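Local coordinates for protein putative oxidoreductase (Bacteroides fragilis NCTC 9343, PDB 3FHL) that probably acts as a nucleotide-dependent oxidoreductase of the Gfo/Idh/MocA family, pairing a dinucleotide-binding Rossmann domain with a C-terminal alpha/beta domain, at residues G9-G14 with R55-L60; I36-K41 with A51-S56; Y122-W127 with G305-F310; E150-R155 with Y235-A240; A240-A245 with V254-D259. One frame throughout, in Å; residues are numbered along the deposited sequence.

Interaction 1: G9-G14 with R55-L60; sequences GLAAFG and RSFKEL
In the Rossmann domain, the loop and short helix that follow the edge strand 52-54 pack Leu60 and Phe57 against the end of the first strand, 6-10, where the chain enters the glycine-containing turn ahead of helix 15-27. The CB of Leu60 points toward the strand. Its CG stands anti to the carbonyl carbon (chi1 -65°), and the two methyls divide the work: CD1 lies 3.8 Å from Gly9 C and 3.9 Å from Leu10 C, while CD2 sits 3.9 Å from Gly9 CA. Gly9 brings no side chain to this spot, and the Leu60 methyls lie directly on its backbone. One turn back, the Phe57 ring reaches Ala11, whose CB is 3.9 Å from Phe57 CD1 and approaches the ring obliquely. Val37 of strand 31-37 packs on Leu60, Ile69 of strand 68-71 touches both Leu60 and Phe57, and Tyr81 stacks on Phe57. Behind the contact, Ser56 OG bonds to Glu59 OE2 (2.9 Å) on the oxygen's anti lone pair. No hydrogen bond crosses between 9-14 and 55-60; the hold is wholly apolar and buried, so it depends on the fit of the Leu60 methyls on bare backbone and of the Phe57 ring on the Ala11 methyl.

Interaction 2: I36-K41 with A51-S56; sequences IVERSK and ASIVRS
Arg55 turns its side chain back over the loop that leaves strand 31-37 and grips it by the carbonyls of Glu38 and Lys41. From CB the chain runs to CG and then bends (chi2 -55°), which brings CD to 3.2 Å from Glu38 O and 3.7 Å from Arg39 O. At the tip, NH1 serves two acceptors, Glu38 O and Lys41 O, each at 2.8 Å. Lys41 O lies almost exactly in the guanidinium plane; Glu38 O is close to that plane too, although NH1 stands above the plane of its carbonyl. Ile53 CG2 rests on one face of the guanidinium, offset toward its rim, and NH2 is salt-bridged to Glu42. Before this clasp the two segments pair as parallel strands at the margin of the Rossmann sheet, 52-54 being its outermost strand within the chain. Ile36 N bonds to Ser52 O, Val54 N to Ile36 O, and Glu38 N to Val54 O (3.0 Å), the last nearly along the C=O axis. On the sheet face of Ile36 and Ile53, Ile36 CD1 meets Ala51 CB at 3.8 Å; on the other, Val37 CG2 and Val54 CG2 touch at the same distance. The Glu38 carboxylate passes Ile53, with OE1 3.7 Å from Ile53 CD1, and is held by Ser44 OG and Leu43 N.

Interaction 3: Y122-W127 with G305-F310; sequences YQNRRW and GNYGGF
An aromatic cluster of Tyr122, Trp127 and Phe310 joins the loop at the end of the last Rossmann strand to helix 309-320. Tyr122 and Phe310 make a T-shaped pair: the Tyr122 edge stands over the Phe310 face with centroids 4.7 Å apart and planes at 89°, and Tyr122 CD1 lies over the middle of the Phe310 ring. The Trp127 indole lies with one face against the backbone of Gly309 and Phe310. Gly309 CA sits 4.1 Å from the centroid of the Trp127 five-membered ring and Phe310 CB 4.2 Å from that of the six-membered ring, both CH-pi contacts over one face; Arg126 CB covers the opposite face. Gly309, without a side chain, lets the indole lie close to the backbone of the type I turn from Asn306 to Gly309. Next to the cluster, Asn124 packs on the Tyr307 ring, with CB 4.2 Å from its centroid and the amide plane only 22° from the ring plane. Asn306 N, lying in the carbonyl plane of Trp127, gives Trp127 O a nearly straight bond (2.8 Å, 173°). A water bridges Tyr122 OH (2.6 Å) to Tyr307 O, to which it donates. The polar ends of Arg125 and Tyr307 both turn to Asp128. Helix 15-27 closes in through Phe20, which touches Tyr122, Asn124 and Tyr307; helix 180-191 meets the loop through Asp185, salt-bridged to Arg126, and Asp330 of helix 328-347 pairs with the same arginine.

Interaction 4: E150-R155 with Y235-A240; sequences ESTFAR and YLMREA
At the end of strand 146-154 the backbone of Arg155 meets the loop 235-240 through one hydrogen bond, from Met237 N to Arg155 O (2.9 Å, 146° at the hydrogen). Past this bond the Arg155 side chain, extended from CG to NE, runs beside Tyr235 and points the same way. Its CB lies 3.8 Å from Tyr235 CD1 and its CD 3.6 Å from Tyr235 CE1. At the tip Arg155 NH1 gives Tyr235 OH a weak bond (3.2 Å), the hydroxyl lying in the guanidinium plane while the ring is turned 59° from it. The loop leads from strand 228-234 to strand 244-248, the two neighbours that flank 146-154 in the large mixed sheet of the C-terminal domain, so the contact lies where the chain crosses past the end of the strand between them. Met237 points toward that strand. With CG anti to its carbonyl carbon (chi1 -67°) and an extended chain, it carries SD to 3.6 Å from Ala154 CB and, more loosely, to 4.2 Å from Thr152 CG2. On another flank of the same methyl, Ala154 CB meets Ala240 CB at 3.7 Å. The loop also faces the second subunit: Arg238 NH1 bonds to Leu250 O of that copy, and Glu239 to its Ser252 and His288.

Interaction 5: A240-A245 with V254-D259; sequences AEPRFA and VKYGVD
A classic beta bulge interrupts the pairing: Arg243 and Phe244 both face Lys255, and both backbone N atoms turn to Lys255 O. The bond from Phe244 N is longer but straighter (3.2 Å, 162°); that from Arg243 N is short yet weak, bent to 123°. Lys255 N returns a bond to Phe244 O (2.9 Å). Ahead of the bulge, Pro242 and Tyr256 lie side by side. Pro242 CA stands over one face of the Tyr256 ring, 4.0 Å from its centroid, while Ala240 O lies at the ring's edge, in its plane. Pro242 CG touches both Tyr256 CZ and Val254 CG1, each at 3.7 Å. The segments belong to the beta hairpin of strands 244-248 and 252-255, in the mixed sheet of the C-terminal domain; Lys255 and Phe244 form a hydrogen-bonded antiparallel pair, Ala245 and Val254 a non-hydrogen-bonded one. Where the strands part, a water donates to Glu241 O and accepts from Gly257 N, bridging the two backbones. Arg243 CB lies 3.4 Å from Gly257 O, but its chain, bent at chi2 (75°), leads the guanidinium away over the Phe244 ring to Ser151 OG and a cation-pi contact with Phe153. Lys255 NZ is salt-bridged to Glu279, and Glu241 OE2 bonds to His247 of the second subunit.

Interactions 1 and 2 lie in the Rossmann domain, centres 6 Å apart; they share Arg55 and Ser56, and their strands 6-10, 31-37 and 52-54 are successive members of one parallel sheet. Interactions 4 and 5, centres 8 Å apart and sharing Ala240, belong to the mixed sheet of the C-terminal domain, where strands 146-154 and 244-248 are neighbours; both touch the second subunit. Interaction 3 stands between the pairs, about 22 Å from the centres of 1 and 4, and joins residues far apart in sequence, so that interactions 4 and 5 fall within the chain it spans. It thereby ties the end of the nucleotide-binding fold to the C-terminal domain.

Interaction 1: G9-G14 with R55-L60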
# COMPACT_ATOMS: atom_id res chain seq x y z
N GLY C 9 15.25 39.78 0.11
CA GLY C 9 14.41 40.13 1.25
C GLY C 9 13.58 38.94 1.73
O GLY C 9 12.91 38.28 0.94
N LEU C 10 13.65 38.67 3.02
CA LEU C 10 12.91 37.56 3.63
C LEU C 10 11.71 38.13 4.38
O LEU C 10 11.87 38.96 5.28
CB LEU C 10 13.83 36.76 4.56
CG LEU C 10 13.31 35.47 5.23
CD1 LEU C 10 12.77 34.47 4.21
CD2 LEU C 10 14.39 34.83 6.12
N ALA C 11 10.51 37.67 4.02
CA ALA C 11 9.25 38.27 4.51
C ALA C 11 8.91 37.95 5.97
O ALA C 11 8.11 38.66 6.57
CB ALA C 11 8.09 37.91 3.60
N ALA C 12 9.52 36.91 6.54
CA ALA C 12 9.26 36.54 7.95
C ALA C 12 10.41 35.77 8.59
O ALA C 12 11.11 34.99 7.92
CB ALA C 12 7.94 35.75 8.07
N PHE C 13 10.62 35.98 9.88
CA PHE C 13 11.61 35.20 10.61
C PHE C 13 10.94 34.29 11.65
O PHE C 13 11.43 34.13 12.77
CB PHE C 13 12.66 36.12 11.24
CG PHE C 13 13.99 35.45 11.49
CD1 PHE C 13 14.78 35.01 10.43
CD2 PHE C 13 14.47 35.30 12.80
CE1 PHE C 13 16.02 34.41 10.67
CE2 PHE C 13 15.70 34.69 13.04
CZ PHE C 13 16.48 34.25 11.97
N GLY C 14 9.82 33.68 11.26
CA GLY C 14 9.20 32.60 12.04
C GLY C 14 9.95 31.31 11.78
O GLY C 14 11.09 31.35 11.29
N ARG C 55 10.61 46.60 9.44
CA ARG C 55 9.43 46.38 10.26
C ARG C 55 8.18 46.04 9.46
O ARG C 55 7.16 45.67 10.04
CB ARG C 55 9.16 47.61 11.15
CG ARG C 55 10.22 47.92 12.21
CD ARG C 55 10.47 46.73 13.10
NE ARG C 55 11.56 46.93 14.05
CZ ARG C 55 12.15 45.96 14.74
NH1 ARG C 55 11.76 44.70 14.59
NH2 ARG C 55 13.13 46.24 15.59
N SER C 56 8.24 46.17 8.14
CA SER C 56 7.08 45.88 7.31
C SER C 56 7.47 45.27 5.99
O SER C 56 8.62 45.40 5.55
CB SER C 56 6.23 47.14 7.08
OG SER C 56 6.92 48.08 6.27
N PHE C 57 6.50 44.61 5.37
CA PHE C 57 6.67 43.95 4.09
C PHE C 57 6.87 44.97 2.97
O PHE C 57 7.67 44.74 2.06
CB PHE C 57 5.47 43.05 3.77
CG PHE C 57 5.60 42.32 2.47
CD1 PHE C 57 6.54 41.30 2.32
CD2 PHE C 57 4.80 42.65 1.39
CE1 PHE C 57 6.66 40.62 1.11
CE2 PHE C 57 4.92 41.99 0.18
CZ PHE C 57 5.86 40.97 0.04
N LYS C 58 6.13 46.08 3.05
CA LYS C 58 6.25 47.19 2.10
C LYS C 58 7.69 47.71 1.96
O LYS C 58 8.11 48.11 0.87
CB LYS C 58 5.30 48.33 2.51
CG LYS C 58 4.99 49.33 1.40
CD LYS C 58 4.37 50.62 1.95
CE LYS C 58 2.86 50.64 1.80
NZ LYS C 58 2.43 50.90 0.39
N GLU C 59 8.45 47.67 3.05
CA GLU C 59 9.87 48.05 3.04
C GLU C 59 10.75 47.09 2.22
O GLU C 59 11.88 47.44 1.86
CB GLU C 59 10.40 48.22 4.46
CG GLU C 59 9.89 49.47 5.14
CD GLU C 59 10.21 49.52 6.61
OE1 GLU C 59 11.34 49.95 6.97
OE2 GLU C 59 9.34 49.13 7.41
N LEU C 60 10.24 45.90 1.93
CA LEU C 60 10.92 45.01 0.99
C LEU C 60 10.54 45.38 -0.42
O LEU C 60 11.41 45.49 -1.28
CB LEU C 60 10.56 43.53 1.21
CG LEU C 60 10.98 42.85 2.50
CD1 LEU C 60 10.69 41.34 2.41
CD2 LEU C 60 12.44 43.11 2.78

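Interaction 2: I36-K41 with A51-S56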
# COMPACT_ATOMS: atom_id res chain seq x y z
N ILE C 36 15.51 41.42 6.41
CA ILE C 36 14.55 40.52 7.06
C ILE C 36 13.44 41.33 7.74
O ILE C 36 13.71 42.20 8.56
CB ILE C 36 15.25 39.58 8.10
CG1 ILE C 36 16.33 38.73 7.42
CG2 ILE C 36 14.23 38.69 8.79
CD1 ILE C 36 17.31 38.06 8.38
N VAL C 37 12.19 41.04 7.38
CA VAL C 37 11.05 41.60 8.10
C VAL C 37 10.87 40.92 9.46
O VAL C 37 10.62 39.71 9.55
CB VAL C 37 9.74 41.49 7.31
CG1 VAL C 37 8.60 42.19 8.07
CG2 VAL C 37 9.89 42.08 5.93
N GLU C 38 11.01 41.71 10.51
CA GLU C 38 10.59 41.32 11.84
C GLU C 38 9.74 42.47 12.34
O GLU C 38 10.24 43.59 12.48
CB GLU C 38 11.80 41.11 12.75
CG GLU C 38 12.68 39.91 12.38
CD GLU C 38 13.58 39.48 13.52
OE1 GLU C 38 14.82 39.50 13.35
OE2 GLU C 38 13.06 39.12 14.61
N ARG C 39 8.45 42.21 12.59
CA ARG C 39 7.50 43.27 12.96
C ARG C 39 7.77 43.94 14.31
O ARG C 39 7.45 45.12 14.49
CB ARG C 39 6.06 42.77 12.88
CG ARG C 39 5.53 42.63 11.45
CD ARG C 39 4.01 42.43 11.42
NE ARG C 39 3.61 41.07 11.82
CZ ARG C 39 2.35 40.63 11.85
NH1 ARG C 39 2.10 39.38 12.23
NH2 ARG C 39 1.34 41.42 11.50
N SER C 40 8.37 43.20 15.25
CA SER C 40 8.60 43.73 16.60
C SER C 40 9.88 43.22 17.27
O SER C 40 10.45 43.90 18.13
CB SER C 40 7.41 43.41 17.49
OG SER C 40 7.29 42.01 17.66
N LYS C 41 10.31 42.02 16.90
CA LYS C 41 11.48 41.38 17.51
C LYS C 41 12.77 41.70 16.73
O LYS C 41 12.73 42.37 15.71
CB LYS C 41 11.26 39.86 17.58
CG LYS C 41 10.14 39.42 18.51
CD LYS C 41 9.83 37.93 18.30
CE LYS C 41 8.88 37.39 19.36
NZ LYS C 41 8.94 35.90 19.44
N ALA C 51 22.51 41.29 8.17
CA ALA C 51 21.21 41.52 7.55
C ALA C 51 20.61 42.78 8.15
O ALA C 51 20.94 43.16 9.28
CB ALA C 51 20.28 40.33 7.79
N SER C 52 19.72 43.43 7.40
CA SER C 52 19.02 44.60 7.92
C SER C 52 17.58 44.25 8.29
O SER C 52 16.81 43.79 7.45
CB SER C 52 19.04 45.75 6.90
OG SER C 52 20.37 46.19 6.68
N ILE C 53 17.22 44.49 9.55
CA ILE C 53 15.85 44.27 10.00
C ILE C 53 14.95 45.44 9.59
O ILE C 53 15.23 46.59 9.92
CB ILE C 53 15.76 44.02 11.53
CG1 ILE C 53 16.33 42.64 11.86
CG2 ILE C 53 14.30 44.10 12.03
CD1 ILE C 53 16.92 42.52 13.27
N VAL C 54 13.89 45.13 8.85
CA VAL C 54 12.84 46.10 8.57
C VAL C 54 11.55 45.67 9.28
O VAL C 54 11.42 44.52 9.70
CB VAL C 54 12.62 46.35 7.05
CG1 VAL C 54 13.85 47.02 6.44
CG2 VAL C 54 12.26 45.08 6.29
N ARG C 55 10.61 46.60 9.44
CA ARG C 55 9.43 46.38 10.26
C ARG C 55 8.18 46.04 9.46
O ARG C 55 7.16 45.67 10.04
CB ARG C 55 9.16 47.61 11.15
CG ARG C 55 10.22 47.92 12.21
CD ARG C 55 10.47 46.73 13.10
NE ARG C 55 11.56 46.93 14.05
CZ ARG C 55 12.15 45.96 14.74
NH1 ARG C 55 11.76 44.70 14.59
NH2 ARG C 55 13.13 46.24 15.59
N SER C 56 8.24 46.17 8.14
CA SER C 56 7.08 45.88 7.31
C SER C 56 7.47 45.27 5.99
O SER C 56 8.62 45.40 5.55
CB SER C 56 6.23 47.14 7.08
OG SER C 56 6.92 48.08 6.27

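Interaction 3: Y122-W127 with G305-F310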
# COMPACT_ATOMS: atom_id res chain seq x y z
N TYR C 122 7.97 27.30 -3.23
CA TYR C 122 8.92 26.49 -2.46
C TYR C 122 8.41 25.06 -2.23
O TYR C 122 7.47 24.85 -1.45
CB TYR C 122 9.21 27.16 -1.12
CG TYR C 122 10.34 26.52 -0.34
CD1 TYR C 122 11.64 26.49 -0.85
CD2 TYR C 122 10.11 25.98 0.92
CE1 TYR C 122 12.68 25.93 -0.14
CE2 TYR C 122 11.14 25.41 1.64
CZ TYR C 122 12.43 25.40 1.11
OH TYR C 122 13.45 24.83 1.82
N GLN C 123 9.02 24.10 -2.90
CA GLN C 123 8.71 22.68 -2.70
C GLN C 123 10.02 21.95 -2.46
O GLN C 123 10.64 21.43 -3.39
CB GLN C 123 7.95 22.10 -3.90
CG GLN C 123 6.66 22.87 -4.25
CD GLN C 123 5.67 22.06 -5.05
OE1 GLN C 123 5.08 21.10 -4.55
NE2 GLN C 123 5.46 22.44 -6.31
N ASN C 124 10.46 21.91 -1.20
CA ASN C 124 11.80 21.46 -0.88
C ASN C 124 12.07 19.96 -0.88
O ASN C 124 13.23 19.54 -0.93
CB ASN C 124 12.26 22.04 0.45
CG ASN C 124 11.36 21.66 1.61
OD1 ASN C 124 10.30 21.08 1.46
ND2 ASN C 124 11.79 22.03 2.80
N ARG C 125 11.01 19.15 -0.84
CA ARG C 125 11.19 17.71 -0.75
C ARG C 125 11.63 17.08 -2.06
O ARG C 125 11.94 15.88 -2.12
CB ARG C 125 9.98 17.02 -0.12
CG ARG C 125 9.87 17.33 1.39
CD ARG C 125 8.96 16.35 2.09
NE ARG C 125 8.78 16.67 3.51
CZ ARG C 125 9.60 16.27 4.49
NH1 ARG C 125 10.68 15.54 4.23
NH2 ARG C 125 9.32 16.63 5.74
N ARG C 126 11.73 17.90 -3.10
CA ARG C 126 12.44 17.51 -4.32
C ARG C 126 13.94 17.35 -4.05
O ARG C 126 14.64 16.70 -4.82
CB ARG C 126 12.22 18.56 -5.40
CG ARG C 126 10.78 18.74 -5.80
CD ARG C 126 10.68 19.47 -7.10
NE ARG C 126 9.34 19.95 -7.40
CZ ARG C 126 9.06 20.69 -8.47
NH1 ARG C 126 7.82 21.09 -8.71
NH2 ARG C 126 10.03 21.03 -9.30
N TRP C 127 14.41 17.91 -2.94
CA TRP C 127 15.82 17.76 -2.57
C TRP C 127 16.02 16.96 -1.28
O TRP C 127 17.05 17.06 -0.63
CB TRP C 127 16.49 19.15 -2.45
CG TRP C 127 16.61 19.86 -3.78
CD1 TRP C 127 17.62 19.73 -4.71
CD2 TRP C 127 15.69 20.79 -4.34
NE1 TRP C 127 17.37 20.53 -5.80
CE2 TRP C 127 16.19 21.19 -5.60
CE3 TRP C 127 14.47 21.33 -3.90
CZ2 TRP C 127 15.53 22.11 -6.42
CZ3 TRP C 127 13.81 22.25 -4.71
CH2 TRP C 127 14.34 22.62 -5.96
N GLY C 305 21.01 14.77 0.85
CA GLY C 305 19.91 15.72 0.84
C GLY C 305 20.45 17.12 0.63
O GLY C 305 21.53 17.45 1.12
N ASN C 306 19.70 17.96 -0.10
CA ASN C 306 20.26 19.23 -0.56
C ASN C 306 19.22 20.34 -0.66
O ASN C 306 18.92 20.80 -1.75
CB ASN C 306 20.96 19.01 -1.91
CG ASN C 306 21.75 20.22 -2.39
OD1 ASN C 306 22.14 21.08 -1.60
ND2 ASN C 306 21.97 20.30 -3.71
N TYR C 307 18.65 20.77 0.47
CA TYR C 307 17.68 21.87 0.46
C TYR C 307 18.25 23.21 -0.08
O TYR C 307 17.50 24.09 -0.54
CB TYR C 307 17.07 22.11 1.86
CG TYR C 307 16.08 21.04 2.35
CD1 TYR C 307 15.71 20.98 3.70
CD2 TYR C 307 15.52 20.10 1.47
CE1 TYR C 307 14.79 20.01 4.16
CE2 TYR C 307 14.61 19.14 1.92
CZ TYR C 307 14.26 19.09 3.27
OH TYR C 307 13.36 18.13 3.71
N GLY C 308 19.58 23.35 -0.02
CA GLY C 308 20.26 24.49 -0.65
C GLY C 308 20.09 24.52 -2.16
O GLY C 308 20.20 25.58 -2.77
N GLY C 309 19.78 23.35 -2.73
CA GLY C 309 19.59 23.20 -4.18
C GLY C 309 18.45 24.02 -4.73
O GLY C 309 18.44 24.35 -5.93
N PHE C 310 17.48 24.36 -3.88
CA PHE C 310 16.36 25.20 -4.28
C PHE C 310 16.87 26.59 -4.70
O PHE C 310 16.49 27.10 -5.76
CB PHE C 310 15.34 25.34 -3.15
CG PHE C 310 14.24 26.32 -3.47
CD1 PHE C 310 13.18 25.94 -4.30
CD2 PHE C 310 14.27 27.62 -2.97
CE1 PHE C 310 12.16 26.83 -4.60
CE2 PHE C 310 13.25 28.53 -3.28
CZ PHE C 310 12.20 28.13 -4.09
O HOH W 1 15.80 25.71 1.16

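Interaction 4: E150-R155 with Y235-A240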
# COMPACT_ATOMS: atom_id res chain seq x y z
N GLU C 150 6.03 3.23 -5.41
CA GLU C 150 5.26 3.43 -4.19
C GLU C 150 5.97 4.43 -3.32
O GLU C 150 7.18 4.30 -3.07
CB GLU C 150 5.11 2.12 -3.42
CG GLU C 150 4.33 1.06 -4.20
CD GLU C 150 4.58 -0.34 -3.68
OE1 GLU C 150 4.47 -0.58 -2.46
OE2 GLU C 150 4.87 -1.21 -4.51
N SER C 151 5.23 5.40 -2.82
CA SER C 151 5.83 6.45 -2.01
C SER C 151 4.89 6.70 -0.83
O SER C 151 3.72 7.00 -1.01
CB SER C 151 6.04 7.72 -2.87
OG SER C 151 6.34 8.87 -2.10
N THR C 152 5.42 6.57 0.39
CA THR C 152 4.60 6.61 1.59
C THR C 152 5.25 7.40 2.71
O THR C 152 6.43 7.22 2.97
CB THR C 152 4.38 5.16 2.15
OG1 THR C 152 3.80 4.34 1.14
CG2 THR C 152 3.50 5.14 3.43
N PHE C 153 4.47 8.26 3.38
CA PHE C 153 4.88 8.81 4.67
C PHE C 153 4.19 8.10 5.84
O PHE C 153 3.02 8.36 6.16
CB PHE C 153 4.60 10.32 4.77
CG PHE C 153 5.68 11.19 4.18
CD1 PHE C 153 7.02 11.00 4.51
CD2 PHE C 153 5.34 12.24 3.33
CE1 PHE C 153 8.01 11.82 3.97
CE2 PHE C 153 6.33 13.07 2.79
CZ PHE C 153 7.66 12.86 3.11
N ALA C 154 4.94 7.23 6.49
CA ALA C 154 4.46 6.46 7.62
C ALA C 154 4.70 7.21 8.92
O ALA C 154 5.83 7.60 9.22
CB ALA C 154 5.15 5.12 7.64
N ARG C 155 3.64 7.42 9.68
CA ARG C 155 3.78 8.08 10.97
C ARG C 155 2.98 7.31 12.02
O ARG C 155 2.14 6.49 11.68
CB ARG C 155 3.29 9.53 10.89
CG ARG C 155 4.12 10.43 9.96
CD ARG C 155 3.90 11.91 10.25
NE ARG C 155 4.88 12.75 9.55
CZ ARG C 155 4.79 14.07 9.43
NH1 ARG C 155 3.77 14.73 9.96
NH2 ARG C 155 5.74 14.73 8.77
N TYR C 235 -1.24 8.32 9.99
CA TYR C 235 -0.79 8.56 11.36
C TYR C 235 -0.90 7.32 12.25
O TYR C 235 -0.61 7.38 13.44
CB TYR C 235 -1.57 9.72 11.98
CG TYR C 235 -0.92 11.07 11.77
CD1 TYR C 235 0.33 11.36 12.32
CD2 TYR C 235 -1.57 12.06 11.03
CE1 TYR C 235 0.91 12.60 12.14
CE2 TYR C 235 -0.99 13.31 10.86
CZ TYR C 235 0.25 13.57 11.40
OH TYR C 235 0.83 14.80 11.20
N LEU C 236 -1.29 6.19 11.67
CA LEU C 236 -1.33 4.94 12.42
C LEU C 236 -0.58 3.82 11.72
O LEU C 236 -1.19 2.90 11.16
CB LEU C 236 -2.78 4.54 12.71
CG LEU C 236 -3.52 5.36 13.78
CD1 LEU C 236 -4.95 4.81 13.89
CD2 LEU C 236 -2.79 5.31 15.14
N MET C 237 0.74 3.94 11.70
CA MET C 237 1.63 2.92 11.16
C MET C 237 2.79 2.78 12.14
O MET C 237 3.89 3.28 11.90
CB MET C 237 2.18 3.28 9.76
CG MET C 237 1.18 3.33 8.63
SD MET C 237 1.93 3.59 6.99
CE MET C 237 0.51 3.30 5.95
N ARG C 238 2.52 2.10 13.26
CA ARG C 238 3.53 1.92 14.31
C ARG C 238 4.80 1.30 13.78
O ARG C 238 5.91 1.71 14.15
CB ARG C 238 3.00 1.15 15.53
CG ARG C 238 3.91 1.37 16.74
CD ARG C 238 3.27 1.04 18.05
NE ARG C 238 4.00 1.70 19.13
CZ ARG C 238 3.54 1.87 20.37
NH1 ARG C 238 2.35 1.42 20.72
NH2 ARG C 238 4.29 2.50 21.27
N GLU C 239 4.65 0.31 12.91
CA GLU C 239 5.78 -0.18 12.16
C GLU C 239 5.64 0.40 10.75
O GLU C 239 4.65 0.16 10.06
CB GLU C 239 5.81 -1.71 12.14
CG GLU C 239 6.97 -2.30 11.34
CD GLU C 239 8.33 -2.05 11.97
OE1 GLU C 239 8.41 -1.71 13.18
OE2 GLU C 239 9.33 -2.23 11.25
N ALA C 240 6.64 1.19 10.37
CA ALA C 240 6.57 2.00 9.19
C ALA C 240 6.64 1.17 7.93
O ALA C 240 7.44 0.24 7.83
CB ALA C 240 7.71 3.03 9.21

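Interaction 5: A240-A245 with V254-D259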
# COMPACT_ATOMS: atom_id res chain seq x y z
N ALA C 240 6.64 1.19 10.37
CA ALA C 240 6.57 2.00 9.19
C ALA C 240 6.64 1.17 7.93
O ALA C 240 7.44 0.24 7.83
CB ALA C 240 7.71 3.03 9.21
N GLU C 241 5.78 1.49 6.98
CA GLU C 241 5.94 1.00 5.61
C GLU C 241 7.11 1.75 4.95
O GLU C 241 7.51 2.80 5.44
CB GLU C 241 4.62 1.18 4.84
CG GLU C 241 3.63 0.10 5.21
CD GLU C 241 2.20 0.38 4.79
OE1 GLU C 241 1.95 1.02 3.74
OE2 GLU C 241 1.30 -0.07 5.53
N PRO C 242 7.68 1.21 3.85
CA PRO C 242 8.81 1.90 3.23
C PRO C 242 8.44 3.31 2.78
O PRO C 242 7.30 3.56 2.38
CB PRO C 242 9.11 1.06 1.99
CG PRO C 242 8.58 -0.32 2.35
CD PRO C 242 7.37 -0.06 3.15
N ARG C 243 9.41 4.23 2.86
CA ARG C 243 9.28 5.56 2.29
C ARG C 243 9.16 5.44 0.77
O ARG C 243 8.31 6.07 0.17
CB ARG C 243 10.50 6.42 2.69
CG ARG C 243 10.58 7.79 1.99
CD ARG C 243 9.59 8.81 2.55
NE ARG C 243 9.49 9.98 1.67
CZ ARG C 243 8.71 10.05 0.59
NH1 ARG C 243 8.69 11.15 -0.14
NH2 ARG C 243 7.96 9.01 0.25
N PHE C 244 10.00 4.60 0.18
CA PHE C 244 9.90 4.28 -1.24
C PHE C 244 10.01 2.79 -1.45
O PHE C 244 10.83 2.11 -0.80
CB PHE C 244 11.00 4.96 -2.05
CG PHE C 244 10.78 6.44 -2.27
CD1 PHE C 244 11.56 7.38 -1.59
CD2 PHE C 244 9.81 6.90 -3.16
CE1 PHE C 244 11.36 8.77 -1.79
CE2 PHE C 244 9.61 8.27 -3.35
CZ PHE C 244 10.38 9.20 -2.67
N ALA C 245 9.21 2.27 -2.37
CA ALA C 245 9.44 0.93 -2.88
C ALA C 245 9.24 1.03 -4.37
O ALA C 245 8.16 1.38 -4.82
CB ALA C 245 8.47 -0.09 -2.27
N VAL C 254 14.16 -0.38 -2.08
CA VAL C 254 13.30 -0.16 -0.92
C VAL C 254 14.02 0.68 0.14
O VAL C 254 15.09 0.31 0.62
CB VAL C 254 12.85 -1.51 -0.26
CG1 VAL C 254 11.84 -1.26 0.81
CG2 VAL C 254 12.26 -2.49 -1.29
N LYS C 255 13.40 1.80 0.52
CA LYS C 255 13.99 2.75 1.44
C LYS C 255 13.05 3.04 2.61
O LYS C 255 11.85 3.18 2.41
CB LYS C 255 14.28 4.06 0.66
CG LYS C 255 14.82 5.23 1.48
CD LYS C 255 16.34 5.23 1.51
CE LYS C 255 16.93 6.56 1.98
NZ LYS C 255 16.63 6.86 3.41
N TYR C 256 13.59 3.13 3.82
CA TYR C 256 12.82 3.54 5.00
C TYR C 256 13.32 4.85 5.57
O TYR C 256 14.46 5.25 5.32
CB TYR C 256 12.92 2.47 6.10
CG TYR C 256 12.23 1.17 5.74
CD1 TYR C 256 10.93 0.90 6.19
CD2 TYR C 256 12.86 0.21 4.94
CE1 TYR C 256 10.28 -0.30 5.85
CE2 TYR C 256 12.22 -0.98 4.60
CZ TYR C 256 10.93 -1.22 5.06
OH TYR C 256 10.30 -2.40 4.73
N GLY C 257 12.47 5.51 6.35
CA GLY C 257 12.88 6.65 7.15
C GLY C 257 12.56 7.96 6.46
O GLY C 257 11.96 7.96 5.37
N VAL C 258 12.96 9.07 7.07
CA VAL C 258 12.77 10.39 6.48
C VAL C 258 14.08 11.17 6.41
O VAL C 258 15.06 10.84 7.07
CB VAL C 258 11.71 11.25 7.22
CG1 VAL C 258 10.30 10.73 6.94
CG2 VAL C 258 12.01 11.31 8.72
N ASP C 259 14.08 12.21 5.59
CA ASP C 259 15.23 13.08 5.44
C ASP C 259 15.54 13.79 6.76
O ASP C 259 14.62 14.18 7.50
CB ASP C 259 15.02 14.04 4.26
CG ASP C 259 16.22 14.92 4.00
OD1 ASP C 259 16.32 15.92 4.71
OD2 ASP C 259 17.03 14.61 3.11
O HOH W 2 9.57 4.43 6.40